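Side-chain contact in flagellar hook associated protein type 3 FlgL (Legionella pneumophila subsp. pneumophila, PDB 5YTI), which probably serves as a structural protein of the bacterial flagellum, a hook-associated member of the flagellin family at the junction of hook and filament: residues S188-G191 with R192-I195. Numbering follows the deposited sequence.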
loop_
_atom_site.group_PDB
_atom_site.type_symbol
_atom_site.label_atom_id
_atom_site.label_comp_id
_atom_site.label_asym_id
_atom_site.label_seq_id
_atom_site.Cartn_x
_atom_site.Cartn_y
_atom_site.Cartn_z
ATOM N N SER A 188 -1.489 6.004 2.110
ATOM C CA SER A 188 -1.895 7.120 2.940
ATOM C C SER A 188 -3.359 7.028 3.279
ATOM O O SER A 188 -4.103 6.221 2.705
ATOM C CB SER A 188 -1.662 8.417 2.194
ATOM O OG SER A 188 -2.277 8.369 0.905
ATOM N N GLY A 189 -3.787 7.892 4.188
ATOM C CA GLY A 189 -5.172 7.909 4.630
ATOM C C GLY A 189 -5.432 6.652 5.426
ATOM O O GLY A 189 -4.515 6.089 6.082
ATOM N N ASN A 190 -6.664 6.183 5.312
ATOM C CA ASN A 190 -7.101 5.007 6.012
ATOM C C ASN A 190 -6.710 3.777 5.261
ATOM O O ASN A 190 -7.123 2.672 5.645
ATOM C CB ASN A 190 -8.622 4.995 6.151
ATOM C CG ASN A 190 -9.323 5.122 4.829
ATOM O OD1 ASN A 190 -8.769 4.779 3.793
ATOM N ND2 ASN A 190 -10.546 5.648 4.856
ATOM N N GLY A 191 -5.984 3.970 4.163
ATOM C CA GLY A 191 -5.477 2.871 3.380
ATOM C C GLY A 191 -6.097 2.826 2.013
ATOM O O GLY A 191 -5.527 2.256 1.077
ATOM N N ARG A 192 -7.274 3.419 1.893
ATOM C CA ARG A 192 -7.999 3.443 0.631
ATOM C C ARG A 192 -8.286 4.875 0.169
ATOM O O ARG A 192 -8.136 5.186 -1.032
ATOM C CB ARG A 192 -9.302 2.649 0.772
ATOM C CG ARG A 192 -9.074 1.173 1.046
ATOM C CD ARG A 192 -8.411 0.472 -0.142
ATOM N NE ARG A 192 -9.281 0.453 -1.321
ATOM C CZ ARG A 192 -10.339 -0.339 -1.449
ATOM N NH1 ARG A 192 -11.066 -0.292 -2.551
ATOM N NH2 ARG A 192 -10.664 -1.185 -0.479
ATOM N N PHE A 193 -8.698 5.740 1.112
ATOM C CA PHE A 193 -8.821 7.190 0.820
ATOM C C PHE A 193 -8.292 8.154 1.896
ATOM O O PHE A 193 -8.317 7.882 3.115
ATOM C CB PHE A 193 -10.252 7.578 0.418
ATOM C CG PHE A 193 -11.293 7.179 1.416
ATOM C CD1 PHE A 193 -11.905 5.926 1.348
ATOM C CD2 PHE A 193 -11.659 8.036 2.430
ATOM C CE1 PHE A 193 -12.863 5.541 2.284
ATOM C CE2 PHE A 193 -12.610 7.651 3.366
ATOM C CZ PHE A 193 -13.220 6.409 3.287
ATOM N N ALA A 194 -7.816 9.299 1.408
ATOM C CA ALA A 194 -7.200 10.302 2.258
ATOM C C ALA A 194 -7.973 11.606 2.208
ATOM O O ALA A 194 -8.652 11.880 1.226
ATOM C CB ALA A 194 -5.762 10.517 1.845
ATOM N N ILE A 195 -7.861 12.396 3.277
ATOM C CA ILE A 195 -8.620 13.634 3.441
ATOM C C ILE A 195 -7.773 14.796 3.966
ATOM O O ILE A 195 -7.260 14.761 5.091
ATOM C CB ILE A 195 -9.761 13.423 4.408
ATOM C CG1 ILE A 195 -10.622 12.275 3.924
ATOM C CG2 ILE A 195 -10.568 14.694 4.538
ATOM C CD1 ILE A 195 -11.623 11.826 4.956
#
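The carboxamide of N190 reaches forward to the backbone N-H groups of R192 and F193 in an Asx turn that overlaps the type II' beta turn from S188 to G191 and leads into strand 193-197, outermost within this chain in the antiparallel sheet. The bond from R192 N to N190 OD1 at 2.8 Å defines the Asx turn, and F193 N gives the same oxygen a second bond at 2.8 Å. The R192 donor lies almost on the line of the carboxamide C=O (164° at oxygen), whereas that of F193 is tilted out of the carbonyl plane. With CG set between its own backbone N and carbonyl carbon (chi1 55°), the N190 side chain folds over the strand start while N190 N bonds to F193 O at 3.2 Å. The same placement carries ND2 over one face of the F193 ring, 3.1 Å above its plane and near its centre; amide and ring planes stand 82° apart. ND2 also donates to G211 O, so both ends of the carboxamide are held and its rotation is fixed.

Contact thins toward the partly exposed A194, whose CB meets G189 CA at 3.9 Å and S188 OG at 4.2 Å without a polar bond; S188 OG is instead satisfied by K292 N. R192 turns its guanidinium away and forms a salt bridge from NH1 to E216 OE1, while NH2 hydrogen-bonds N190 O of the second subunit. Within the turn, G189 CA approaches F193 O at 3.5 Å in a CA-H...O contact.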